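Uncharacterized protein (Yersinia pestis, PDB 4RGI) is of unknown function, a small single-domain protein of the KTSC family built as an alpha-beta sandwich. Local coordinates at residues Q37-P42 against K66-K71. Numbering follows the deposited sequence.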
ATOM      1  N   GLN A  37      -6.341  -3.412  -2.737  1.00 10.55           N
ATOM      2  CA  GLN A  37      -6.692  -2.724  -1.513  1.00  9.75           C
ATOM      3  C   GLN A  37      -6.461  -3.635  -0.325  1.00 11.62           C
ATOM      4  O   GLN A  37      -6.809  -4.811  -0.383  1.00 13.40           O
ATOM      5  CB  GLN A  37      -8.153  -2.268  -1.544  1.00 12.85           C
ATOM      6  CG  GLN A  37      -8.413  -1.241  -2.617  1.00 17.83           C
ATOM      7  CD  GLN A  37      -9.870  -0.875  -2.705  1.00 28.90           C
ATOM      8  OE1 GLN A  37     -10.730  -1.660  -2.322  1.00 26.93           O
ATOM      9  NE2 GLN A  37     -10.157   0.321  -3.201  1.00 29.30           N
ATOM     10  N   TYR A  38      -5.896  -3.074   0.744  1.00 11.85           N
ATOM     11  CA  TYR A  38      -5.635  -3.790   1.987  1.00 10.96           C
ATOM     12  C   TYR A  38      -6.510  -3.175   3.057  1.00 10.49           C
ATOM     13  O   TYR A  38      -6.526  -1.960   3.224  1.00  9.95           O
ATOM     14  CB  TYR A  38      -4.158  -3.708   2.382  1.00  8.46           C
ATOM     15  CG  TYR A  38      -3.290  -4.539   1.469  1.00 10.74           C
ATOM     16  CD1 TYR A  38      -2.928  -5.830   1.827  1.00 12.56           C
ATOM     17  CD2 TYR A  38      -2.890  -4.059   0.227  1.00 14.68           C
ATOM     18  CE1 TYR A  38      -2.151  -6.622   0.981  1.00 17.38           C
ATOM     19  CE2 TYR A  38      -2.115  -4.845  -0.629  1.00 10.85           C
ATOM     20  CZ  TYR A  38      -1.755  -6.121  -0.243  1.00 16.49           C
ATOM     21  OH  TYR A  38      -0.985  -6.905  -1.079  1.00 23.35           O
ATOM     22  N   LEU A  39      -7.244  -4.010   3.776  1.00  9.86           N
ATOM     23  CA  LEU A  39      -8.291  -3.507   4.650  1.00  9.94           C
ATOM     24  C   LEU A  39      -7.847  -3.549   6.084  1.00 13.06           C
ATOM     25  O   LEU A  39      -7.159  -4.468   6.491  1.00 14.04           O
ATOM     26  CB  LEU A  39      -9.572  -4.320   4.480  1.00 13.30           C
ATOM     27  CG  LEU A  39     -10.086  -4.421   3.056  1.00 22.77           C
ATOM     28  CD1 LEU A  39     -11.382  -5.188   3.062  1.00 20.36           C
ATOM     29  CD2 LEU A  39     -10.308  -3.043   2.530  1.00 23.47           C
ATOM     30  N   GLY A  40      -8.230  -2.539   6.848  1.00 10.88           N
ATOM     31  CA  GLY A  40      -7.962  -2.537   8.268  1.00 15.93           C
ATOM     32  C   GLY A  40      -6.517  -2.232   8.583  1.00 14.37           C
ATOM     33  O   GLY A  40      -5.955  -2.798   9.500  1.00 14.15           O
ATOM     34  N   VAL A  41      -5.935  -1.318   7.817  1.00 12.59           N
ATOM     35  CA  VAL A  41      -4.550  -0.904   7.985  1.00 10.59           C
ATOM     36  C   VAL A  41      -4.487   0.379   8.797  1.00 13.32           C
ATOM     37  O   VAL A  41      -5.109   1.372   8.422  1.00 13.04           O
ATOM     38  CB  VAL A  41      -3.880  -0.693   6.598  1.00 10.48           C
ATOM     39  CG1 VAL A  41      -2.455  -0.222   6.739  1.00 12.25           C
ATOM     40  CG2 VAL A  41      -3.933  -1.986   5.810  1.00  8.69           C
ATOM     41  N   PRO A  42      -3.736   0.366   9.911  1.00 11.68           N
ATOM     42  CA  PRO A  42      -3.635   1.545  10.766  1.00 15.47           C
ATOM     43  C   PRO A  42      -2.829   2.660  10.120  1.00 14.90           C
ATOM     44  O   PRO A  42      -1.938   2.407   9.320  1.00 15.10           O
ATOM     45  CB  PRO A  42      -2.924   1.016  12.014  1.00 14.85           C
ATOM     46  CG  PRO A  42      -2.160  -0.142  11.550  1.00 17.41           C
ATOM     47  CD  PRO A  42      -2.980  -0.770  10.458  1.00 10.27           C
ATOM     48  N   LYS A  66      -0.621  -9.866   5.853  1.00 11.22           N
ATOM     49  CA  LYS A  66      -0.932  -9.482   7.223  1.00 12.74           C
ATOM     50  C   LYS A  66      -2.241  -8.702   7.317  1.00 18.31           C
ATOM     51  O   LYS A  66      -2.755  -8.457   8.406  1.00 17.52           O
ATOM     52  CB  LYS A  66       0.218  -8.671   7.818  1.00 11.98           C
ATOM     53  CG  LYS A  66       1.494  -9.506   7.896  1.00 19.98           C
ATOM     54  CD  LYS A  66       2.336  -9.182   9.090  1.00 27.19           C
ATOM     55  CE  LYS A  66       3.357 -10.290   9.318  1.00 27.68           C
ATOM     56  NZ  LYS A  66       4.218 -10.467   8.127  1.00 29.91           N
ATOM     57  N   PHE A  67      -2.768  -8.296   6.168  1.00 11.81           N
ATOM     58  CA  PHE A  67      -4.072  -7.648   6.099  1.00 10.60           C
ATOM     59  C   PHE A  67      -4.861  -8.247   4.950  1.00 20.37           C
ATOM     60  O   PHE A  67      -4.285  -8.618   3.922  1.00 14.17           O
ATOM     61  CB  PHE A  67      -3.938  -6.129   5.901  1.00 10.94           C
ATOM     62  CG  PHE A  67      -3.138  -5.459   6.959  1.00 10.25           C
ATOM     63  CD1 PHE A  67      -3.755  -4.980   8.109  1.00 10.60           C
ATOM     64  CD2 PHE A  67      -1.763  -5.309   6.821  1.00 11.21           C
ATOM     65  CE1 PHE A  67      -3.007  -4.369   9.096  1.00 10.71           C
ATOM     66  CE2 PHE A  67      -1.019  -4.709   7.797  1.00 17.92           C
ATOM     67  CZ  PHE A  67      -1.637  -4.236   8.940  1.00 14.40           C
ATOM     68  N   LEU A  68      -6.173  -8.352   5.122  1.00 11.80           N
ATOM     69  CA  LEU A  68      -7.035  -8.839   4.048  1.00 13.49           C
ATOM     70  C   LEU A  68      -6.901  -7.943   2.830  1.00 13.28           C
ATOM     71  O   LEU A  68      -6.931  -6.715   2.952  1.00 14.38           O
ATOM     72  CB  LEU A  68      -8.488  -8.883   4.511  1.00 16.47           C
ATOM     73  CG  LEU A  68      -9.530  -9.712   3.766  1.00 26.44           C
ATOM     74  CD1 LEU A  68     -10.691  -9.925   4.706  1.00 23.33           C
ATOM     75  CD2 LEU A  68     -10.018  -9.022   2.508  1.00 32.59           C
ATOM     76  N   CYS A  69      -6.780  -8.553   1.657  1.00 11.96           N
ATOM     77  CA  CYS A  69      -6.677  -7.747   0.454  1.00 13.47           C
ATOM     78  C   CYS A  69      -7.582  -8.206  -0.664  1.00 13.74           C
ATOM     79  O   CYS A  69      -8.033  -9.358  -0.706  1.00 17.90           O
ATOM     80  CB  CYS A  69      -5.235  -7.693  -0.035  1.00 16.99           C
ATOM     81  SG  CYS A  69      -4.654  -9.129  -0.903  1.00 21.19           S
ATOM     82  N   ARG A  70      -7.890  -7.271  -1.545  1.00 12.72           N
ATOM     83  CA  ARG A  70      -8.671  -7.572  -2.724  1.00 14.09           C
ATOM     84  C   ARG A  70      -8.108  -6.811  -3.915  1.00 13.12           C
ATOM     85  O   ARG A  70      -7.622  -5.680  -3.784  1.00 16.70           O
ATOM     86  CB  ARG A  70     -10.141  -7.226  -2.503  1.00 21.49           C
ATOM     87  CG  ARG A  70     -10.386  -5.788  -2.172  1.00 23.58           C
ATOM     88  CD  ARG A  70     -11.821  -5.545  -1.765  1.00 34.53           C
ATOM     89  NE  ARG A  70     -12.031  -4.134  -1.456  1.00 39.42           N
ATOM     90  CZ  ARG A  70     -12.980  -3.686  -0.644  1.00 42.45           C
ATOM     91  NH1 ARG A  70     -13.803  -4.545  -0.061  1.00 41.28           N
ATOM     92  NH2 ARG A  70     -13.101  -2.384  -0.411  1.00 41.45           N
ATOM     93  N   LYS A  71      -8.155  -7.451  -5.079  1.00 17.33           N
ATOM     94  CA  LYS A  71      -7.686  -6.829  -6.297  1.00 13.54           C
ATOM     95  C   LYS A  71      -8.817  -5.990  -6.885  1.00 19.22           C
ATOM     96  O   LYS A  71      -9.972  -6.421  -6.910  1.00 25.96           O
ATOM     97  CB  LYS A  71      -7.214  -7.877  -7.301  1.00 14.67           C
ATOM     98  CG  LYS A  71      -6.446  -7.270  -8.451  1.00 22.06           C
ATOM     99  CD  LYS A  71      -5.987  -8.296  -9.468  1.00 21.64           C
ATOM    100  CE  LYS A  71      -5.156  -7.611 -10.546  1.00 28.21           C
ATOM    101  NZ  LYS A  71      -5.172  -8.342 -11.828  1.00 34.78           N
TER
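Gln37 and Arg70 face each other as a hydrogen-bonded pair where strand 34-39 meets 69-72, an outermost strand of the antiparallel sheet in this alpha-beta sandwich. The chain between them returns through two helices, and this pairing adds strand 69-72 at the edge of the sheet. Gln37 N gives a bond of 2.8 Å to Arg70 O, and Arg70 N returns one to Gln37 O; beyond them Leu39 N reaches Leu68 O at 2.8 Å.

The same pair also joins through its side chains. Arg70 presents its guanidinium side-on, NE at 2.9 Å and NH2 at 3.1 Å from Gln37 OE1, which lies in the guanidinium plane although the amide is turned 45° from it. One neutral oxygen thus takes two N-H groups, while Gln37 NE2 is hydrogen-bonded to Glu27 OE1 on strand 25-30; an amide suits this place because it can accept and donate at once. Leu39 puts CD2 near the rim of one guanidinium face, and its CD1 meets Leu68 CD2.

Tyr38 and Cys69, a non-hydrogen-bonded pair, occupy the other face. Cys69 CB sits over the tyrosine ring, 3.6 Å from its centroid; the short side chain brings no bulk past SG, which stands obliquely to the ring.

At Gly40 the chain turns with a positive phi (75°), readily adopted without a side chain, toward Pro42, the N-cap of helix 43-51. Phe67 offers a broad apolar surface to this turn: Pro42 CD touches its CE1, and Val41 CG2 lies over one ring face, 3.9 Å from the centroid.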